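2-methyl-3-hydroxypyridine-5-carboxylic acid oxygenase (Mesorhizobium loti, PDB 3ALJ) probably catalyses the FAD-dependent oxygenation and ring opening of 2-methyl-3-hydroxypyridine-5-carboxylic acid, a step in vitamin B6 breakdown. Local coordinates at residues A[178-183]-A[238-243]; A[212-217]-A[250-255]. All coordinates share one frame; numbering follows the deposited sequence.

Contact 1: residues A[178-183]-A[238-243]; sequences GLIRLI and VPIDLE. With FAD (flavin-adenine dinucleotide), chain B.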
loop_
_atom_site.group_PDB
_atom_site.type_symbol
_atom_site.label_atom_id
_atom_site.label_comp_id
_atom_site.label_asym_id
_atom_site.label_seq_id
_atom_site.Cartn_x
_atom_site.Cartn_y
_atom_site.Cartn_z
ATOM N N GLY A 178 3.509 -9.063 13.718
ATOM C CA GLY A 178 3.898 -8.599 12.365
ATOM C C GLY A 178 4.328 -9.797 11.508
ATOM O O GLY A 178 3.794 -10.913 11.652
ATOM N N LEU A 179 5.183 -9.536 10.543
ATOM C CA LEU A 179 5.505 -10.575 9.598
ATOM C C LEU A 179 6.723 -10.177 8.875
ATOM O O LEU A 179 7.298 -9.056 9.040
ATOM C CB LEU A 179 4.357 -10.610 8.567
ATOM C CG LEU A 179 4.260 -9.490 7.499
ATOM C CD1 LEU A 179 3.274 -10.028 6.416
ATOM C CD2 LEU A 179 3.990 -8.127 7.998
ATOM N N ILE A 180 7.183 -11.128 8.123
ATOM C CA ILE A 180 8.493 -11.030 7.423
ATOM C C ILE A 180 8.173 -11.088 5.955
ATOM O O ILE A 180 7.717 -12.140 5.446
ATOM C CB ILE A 180 9.416 -12.198 7.839
ATOM C CG1 ILE A 180 9.628 -12.155 9.336
ATOM C CG2 ILE A 180 10.744 -12.007 7.050
ATOM C CD1 ILE A 180 10.142 -13.573 9.896
ATOM N N ARG A 181 8.399 -9.989 5.178
ATOM C CA ARG A 181 8.087 -9.949 3.744
ATOM C C ARG A 181 9.402 -9.929 2.954
ATOM O O ARG A 181 10.306 -9.149 3.259
ATOM C CB ARG A 181 7.290 -8.668 3.487
ATOM C CG ARG A 181 5.872 -8.619 4.053
ATOM C CD ARG A 181 5.252 -7.299 3.803
ATOM N NE ARG A 181 5.832 -6.318 4.718
ATOM C CZ ARG A 181 5.584 -5.025 4.631
ATOM N NH1 ARG A 181 4.726 -4.544 3.757
ATOM N NH2 ARG A 181 6.175 -4.219 5.523
ATOM N N LEU A 182 9.474 -10.817 1.968
ATOM C CA LEU A 182 10.728 -10.980 1.238
ATOM C C LEU A 182 10.421 -11.274 -0.230
ATOM O O LEU A 182 9.350 -11.766 -0.611
ATOM C CB LEU A 182 11.506 -12.225 1.732
ATOM C CG LEU A 182 11.635 -12.363 3.221
ATOM C CD1 LEU A 182 12.159 -13.669 3.747
ATOM C CD2 LEU A 182 12.628 -11.340 3.694
ATOM N N ILE A 183 11.416 -10.919 -1.092
ATOM C CA ILE A 183 11.495 -11.352 -2.473
ATOM C C ILE A 183 12.558 -12.377 -2.607
ATOM O O ILE A 183 13.746 -12.129 -2.211
ATOM C CB ILE A 183 11.705 -10.168 -3.444
ATOM C CG1 ILE A 183 10.698 -9.004 -3.286
ATOM C CG2 ILE A 183 11.765 -10.664 -4.882
ATOM C CD1 ILE A 183 9.173 -9.449 -3.487
ATOM N N VAL A 238 14.457 -13.131 12.562
ATOM C CA VAL A 238 15.116 -12.743 11.334
ATOM C C VAL A 238 16.640 -12.751 11.571
ATOM O O VAL A 238 17.051 -12.369 12.654
ATOM C CB VAL A 238 14.716 -11.312 10.822
ATOM C CG1 VAL A 238 13.243 -11.374 10.264
ATOM C CG2 VAL A 238 14.906 -10.225 11.976
ATOM N N PRO A 239 17.427 -13.197 10.583
ATOM C CA PRO A 239 17.066 -13.839 9.333
ATOM C C PRO A 239 16.245 -15.099 9.687
ATOM O O PRO A 239 16.243 -15.536 10.820
ATOM C CB PRO A 239 18.421 -14.173 8.683
ATOM C CG PRO A 239 19.475 -13.485 9.509
ATOM C CD PRO A 239 18.908 -13.170 10.857
ATOM N N ILE A 240 15.493 -15.617 8.702
ATOM C CA ILE A 240 14.435 -16.598 9.077
ATOM C C ILE A 240 15.044 -17.889 9.682
ATOM O O ILE A 240 16.146 -18.274 9.264
ATOM C CB ILE A 240 13.456 -16.936 7.893
ATOM C CG1 ILE A 240 14.162 -17.624 6.710
ATOM C CG2 ILE A 240 12.738 -15.663 7.411
ATOM C CD1 ILE A 240 13.229 -18.524 5.875
ATOM N N ASP A 241 14.324 -18.505 10.602
ATOM C CA ASP A 241 14.699 -19.821 11.164
ATOM C C ASP A 241 14.230 -20.837 10.115
ATOM O O ASP A 241 13.033 -21.098 10.001
ATOM C CB ASP A 241 13.961 -19.949 12.465
ATOM C CG ASP A 241 14.303 -21.220 13.241
ATOM O OD1 ASP A 241 14.286 -22.271 12.594
ATOM O OD2 ASP A 241 14.431 -21.139 14.482
ATOM N N LEU A 242 15.119 -21.278 9.236
ATOM C CA LEU A 242 14.751 -22.059 8.086
ATOM C C LEU A 242 14.010 -23.288 8.529
ATOM O O LEU A 242 12.977 -23.598 7.893
ATOM C CB LEU A 242 16.045 -22.492 7.377
ATOM C CG LEU A 242 15.782 -23.353 6.163
ATOM C CD1 LEU A 242 14.948 -22.589 5.026
ATOM C CD2 LEU A 242 17.117 -23.732 5.537
ATOM N N GLU A 243 14.472 -23.999 9.575
ATOM C CA GLU A 243 13.785 -25.241 9.929
ATOM C C GLU A 243 12.345 -25.096 10.338
ATOM O O GLU A 243 11.506 -25.964 9.984
ATOM C CB GLU A 243 14.588 -25.992 11.025
ATOM C CG GLU A 243 13.981 -27.374 11.469
ATOM C CD GLU A 243 14.613 -27.928 12.752
ATOM O OE1 GLU A 243 14.909 -27.193 13.749
ATOM O OE2 GLU A 243 14.794 -29.167 12.775
HETATM P PA FAD B . 4.626 5.519 2.838
HETATM O O1A FAD B . 4.627 4.453 1.787
HETATM O O2A FAD B . 4.998 5.199 4.166
HETATM O O5B FAD B . 5.558 6.676 2.277
HETATM C C5B FAD B . 5.821 7.883 3.066
HETATM C C4B FAD B . 7.107 8.390 2.445
HETATM O O4B FAD B . 7.307 9.645 3.182
HETATM C C3B FAD B . 8.317 7.579 2.726
HETATM O O3B FAD B . 9.134 7.436 1.545
HETATM C C2B FAD B . 9.011 8.343 3.911
HETATM O O2B FAD B . 10.440 8.182 3.935
HETATM C C1B FAD B . 8.727 9.776 3.600
HETATM N N9A FAD B . 8.602 10.616 4.747
HETATM C C8A FAD B . 8.201 10.308 6.027
HETATM N N7A FAD B . 8.140 11.403 6.801
HETATM C C5A FAD B . 8.529 12.459 5.991
HETATM C C6A FAD B . 8.575 13.835 6.203
HETATM N N6A FAD B . 8.278 14.365 7.437
HETATM N N1A FAD B . 8.962 14.586 5.169
HETATM C C2A FAD B . 9.299 14.078 3.978
HETATM N N3A FAD B . 9.238 12.746 3.688
HETATM C C4A FAD B . 8.816 11.965 4.721
HETATM N N1 FAD B . -1.235 -1.840 0.566
HETATM C C2 FAD B . -1.724 -2.273 -0.582
HETATM O O2 FAD B . -2.370 -1.554 -1.360
HETATM N N3 FAD B . -1.536 -3.603 -0.958
HETATM C C4 FAD B . -0.803 -4.491 -0.169
HETATM O O4 FAD B . -0.527 -5.658 -0.637
HETATM C C4X FAD B . -0.321 -4.010 1.036
HETATM N N5 FAD B . 0.341 -4.910 1.941
HETATM C C5X FAD B . 0.757 -4.437 3.171
HETATM C C6 FAD B . 1.311 -5.311 4.123
HETATM C C7 FAD B . 1.785 -4.834 5.318
HETATM C C7M FAD B . 2.408 -5.829 6.339
HETATM C C8 FAD B . 1.659 -3.498 5.638
HETATM C C8M FAD B . 2.145 -2.928 6.990
HETATM C C9 FAD B . 1.102 -2.615 4.703
HETATM C C9A FAD B . 0.600 -3.088 3.466
HETATM N N10 FAD B . -0.027 -2.196 2.489
HETATM C C10 FAD B . -0.509 -2.683 1.333
HETATM C "C1'" FAD B . -0.208 -0.712 2.857
HETATM C "C2'" FAD B . 0.882 0.105 2.177
HETATM O "O2'" FAD B . 2.173 -0.406 2.570
HETATM C "C3'" FAD B . 0.822 1.557 2.689
HETATM O "O3'" FAD B . -0.602 1.875 2.920
HETATM C "C4'" FAD B . 1.309 2.562 1.729
HETATM O "O4'" FAD B . 2.725 2.292 1.521
HETATM C "C5'" FAD B . 1.212 3.949 2.273
HETATM O "O5'" FAD B . 1.728 4.856 1.304
HETATM P P FAD B . 2.028 6.329 1.793
HETATM O O1P FAD B . 2.601 7.009 0.623
HETATM O O2P FAD B . 0.858 6.941 2.497
HETATM O O3P FAD B . 3.144 6.152 2.950
#
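Ile180 and Leu182 meet Val238 and Ile240 where one side of the seven-stranded mixed sheet is covered by the chain leading into helix 242-248. The sheet belongs to the substrate-side domain of what is probably the flavoprotein aromatic hydroxylase fold, with helices on one face and the flavin facing the other. The contact is entirely apolar. On the strand side Ile180 carries most of it: its CG1 and Val238 CG1 are 3.8 Å apart as the two side chains lie alongside, pointing opposite ways. Ile180 CD1 also reaches Ile240 CG2, at 4.2 Å, and from the next inward-facing position Leu182 CD1 approaches that same methyl. Branched aliphatic residues suit this place, because each offers several methyl surfaces to a layer without polar partners. Ile240 has CG1 between its backbone N and carbonyl carbon (chi1 64°), which leaves CG2 as the branch that faces the strand. The peptide bond before Pro239 is cis, and Val238 and Ile240 both point to the sheet while the proline points away. Ala259 and Ala260 of helix 253-260 close over Ile240 from their own helix.

The polar work is done beside this layer. Asp241 is the N-cap of helix 242-248: its OD1 accepts a hydrogen bond from Val244 N, and its OD2 forms a salt bridge with Arg234, which also pairs with Glu243.

Strand alternation sends Leu179 and Arg181 to the other side of the sheet, where both line the FAD pocket. Leu179 CD2 packs closely on the C7M methyl of the flavin. The guanidinium of Arg181, salt-bridged through NH2 to Asp268, lies over the dimethylbenzene ring; a bend in its chain (chi3 -75°) helps bring it there. C7M sits over the centre of one guanidinium face, 3.6 Å above its plane, and Arg181 NH1 lies 3.3 Å from FAD C7.

Contact 2: residues A[212-217]-A[250-255]; sequences ILYSPC and PFLEPC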
loop_
_atom_site.group_PDB
_atom_site.type_symbol
_atom_site.label_atom_id
_atom_site.label_comp_id
_atom_site.label_asym_id
_atom_site.label_seq_id
_atom_site.Cartn_x
_atom_site.Cartn_y
_atom_site.Cartn_z
ATOM N N ILE A 212 2.021 -18.632 5.525
ATOM C CA ILE A 212 2.791 -17.973 4.426
ATOM C C ILE A 212 1.759 -17.517 3.377
ATOM O O ILE A 212 0.963 -18.328 2.867
ATOM C CB ILE A 212 3.789 -18.918 3.725
ATOM C CG1 ILE A 212 4.868 -19.228 4.773
ATOM C CG2 ILE A 212 4.381 -18.299 2.445
ATOM C CD1 ILE A 212 6.137 -20.078 4.205
ATOM N N LEU A 213 1.818 -16.223 2.979
ATOM C CA LEU A 213 1.115 -15.781 1.751
ATOM C C LEU A 213 2.178 -15.865 0.654
ATOM O O LEU A 213 3.229 -15.195 0.668
ATOM C CB LEU A 213 0.629 -14.338 1.956
ATOM C CG LEU A 213 -0.076 -13.821 0.689
ATOM C CD1 LEU A 213 -1.400 -14.608 0.516
ATOM C CD2 LEU A 213 -0.457 -12.307 0.818
ATOM N N TYR A 214 1.852 -16.687 -0.336
ATOM C CA TYR A 214 2.724 -16.992 -1.504
ATOM C C TYR A 214 2.192 -16.188 -2.697
ATOM O O TYR A 214 1.053 -16.356 -3.113
ATOM C CB TYR A 214 2.641 -18.553 -1.726
ATOM C CG TYR A 214 3.233 -19.072 -3.007
ATOM C CD1 TYR A 214 2.527 -19.012 -4.225
ATOM C CD2 TYR A 214 4.522 -19.512 -2.998
ATOM C CE1 TYR A 214 3.118 -19.532 -5.426
ATOM C CE2 TYR A 214 5.150 -20.040 -4.165
ATOM C CZ TYR A 214 4.404 -20.010 -5.294
ATOM O OH TYR A 214 4.965 -20.412 -6.538
ATOM N N SER A 215 3.070 -15.284 -3.224
ATOM C CA SER A 215 2.581 -14.219 -4.110
ATOM C C SER A 215 3.525 -13.994 -5.306
ATOM O O SER A 215 4.492 -13.207 -5.249
ATOM C CB SER A 215 2.493 -12.898 -3.345
ATOM O OG SER A 215 1.609 -13.102 -2.213
ATOM N N PRO A 216 3.328 -14.741 -6.405
ATOM C CA PRO A 216 4.272 -14.507 -7.562
ATOM C C PRO A 216 4.133 -13.138 -8.141
ATOM O O PRO A 216 3.000 -12.684 -8.496
ATOM C CB PRO A 216 3.906 -15.637 -8.596
ATOM C CG PRO A 216 3.204 -16.703 -7.670
ATOM C CD PRO A 216 2.403 -15.861 -6.628
ATOM N N CYS A 217 5.282 -12.520 -8.446
ATOM C CA CYS A 217 5.284 -11.154 -8.985
ATOM C C CYS A 217 5.464 -11.170 -10.498
ATOM O O CYS A 217 5.062 -10.195 -11.125
ATOM C CB CYS A 217 6.460 -10.340 -8.338
ATOM S SG CYS A 217 6.189 -9.978 -6.574
ATOM N N PRO A 250 6.755 -27.622 3.776
ATOM C CA PRO A 250 7.902 -28.316 3.152
ATOM C C PRO A 250 7.922 -28.235 1.672
ATOM O O PRO A 250 8.970 -28.263 1.046
ATOM C CB PRO A 250 7.714 -29.775 3.693
ATOM C CG PRO A 250 6.213 -29.883 3.920
ATOM C CD PRO A 250 5.903 -28.501 4.636
ATOM N N PHE A 251 6.764 -28.041 1.042
ATOM C CA PHE A 251 6.607 -27.897 -0.378
ATOM C C PHE A 251 7.227 -26.571 -0.935
ATOM O O PHE A 251 7.361 -26.393 -2.173
ATOM C CB PHE A 251 5.140 -28.026 -0.746
ATOM C CG PHE A 251 4.274 -27.333 0.234
ATOM C CD1 PHE A 251 3.658 -28.079 1.243
ATOM C CD2 PHE A 251 4.116 -25.939 0.220
ATOM C CE1 PHE A 251 2.933 -27.435 2.288
ATOM C CE2 PHE A 251 3.389 -25.299 1.231
ATOM C CZ PHE A 251 2.808 -25.999 2.261
ATOM N N LEU A 252 7.533 -25.635 -0.001
ATOM C CA LEU A 252 8.273 -24.402 -0.430
ATOM C C LEU A 252 9.749 -24.406 -0.060
ATOM O O LEU A 252 10.396 -23.372 -0.189
ATOM C CB LEU A 252 7.574 -23.143 0.273
ATOM C CG LEU A 252 6.150 -22.830 -0.188
ATOM C CD1 LEU A 252 5.716 -21.470 0.444
ATOM C CD2 LEU A 252 6.216 -22.664 -1.676
ATOM N N GLU A 253 10.299 -25.554 0.360
ATOM C CA GLU A 253 11.695 -25.564 0.767
ATOM C C GLU A 253 12.659 -24.914 -0.233
ATOM O O GLU A 253 13.501 -24.133 0.223
ATOM C CB GLU A 253 12.151 -27.000 1.079
ATOM C CG GLU A 253 13.654 -27.072 1.443
ATOM C CD GLU A 253 13.991 -28.522 1.871
ATOM O OE1 GLU A 253 13.283 -29.466 1.434
ATOM O OE2 GLU A 253 14.887 -28.680 2.732
ATOM N N PRO A 254 12.574 -25.113 -1.549
ATOM C CA PRO A 254 13.577 -24.436 -2.463
ATOM C C PRO A 254 13.579 -22.887 -2.294
ATOM O O PRO A 254 14.639 -22.251 -2.104
ATOM C CB PRO A 254 13.143 -24.868 -3.848
ATOM C CG PRO A 254 12.371 -26.214 -3.587
ATOM C CD PRO A 254 11.658 -26.010 -2.260
ATOM N N CYS A 255 12.356 -22.315 -2.171
ATOM C CA CYS A 255 12.232 -20.858 -1.926
ATOM C C CYS A 255 12.604 -20.458 -0.540
ATOM O O CYS A 255 13.206 -19.339 -0.434
ATOM C CB CYS A 255 10.751 -20.497 -2.185
ATOM S SG CYS A 255 10.188 -20.837 -3.893
#
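Leu252 presses its two methyls against Ile212 and Tyr214, neighbours on one face of strand 211-216, and nearly all of the contact lies in this buried trio. Leu252 CD1 meets Ile212 tip to tip, standing 4.0 Å from both Ile212 CG2 and Ile212 CD1. Its other methyl, CD2, comes obliquely to the tyrosine ring, 3.8 Å from Tyr214 CE2. Leucine fits because its forked end serves two partners at once. Tyrosine offers a broad apolar flank and a polar end: with CG anti to the backbone N (chi1 169°), the ring reaches out from the strand, and its hydroxyl is hydrogen-bonded to Trp196 O. Cutting Leu252 back to an alanine is likely to open a gap beside the Tyr214 ring and take from the Ile212 methyls one of their partners.

Away from this trio the packing is looser. Cys255, in the first turn of helix 253-260, points to the strand, but its side chain stays 5.1 Å from the nearest atom of 212-217. Pro250 is exposed and Glu253 partly so, and neither touches 212-217. Between them the chain makes a tight turn, with Glu253 N donating to Pro250 O at 3.1 Å, and Leu252 occupies the N-cap position of helix 253-260.

Phe251 packs edge-to-face with Trp85 of strand 82-86, while Met202 of strand 199-203 touches both Phe251 and Leu252. Leu191 of helix 188-191 lies against Tyr214, Pro254 and Cys255, so helix 188-191 and the start of helix 253-260 lie side by side over this face of the sheet.

Overall arrangement
Followed from the N terminus, the first of the four segments is 178-183, in strand 170-185, and the second is 212-217, in strand 211-216. The chain next runs through 238-243 into helix 242-248 and through 250-255 into helix 253-260. Contact 1 closes a loop of 54 intervening residues and contact 2 one of 32. The segments alternate along the chain, so the two closures cross rather than nest. The lead-ins of two consecutive helices are thereby packed on different strands of one mixed sheet, with strand 221-228 lying between those strands. The contact centres are 12 Å apart, and the contacts do not touch; contact 1 alone includes residues of the FAD pocket.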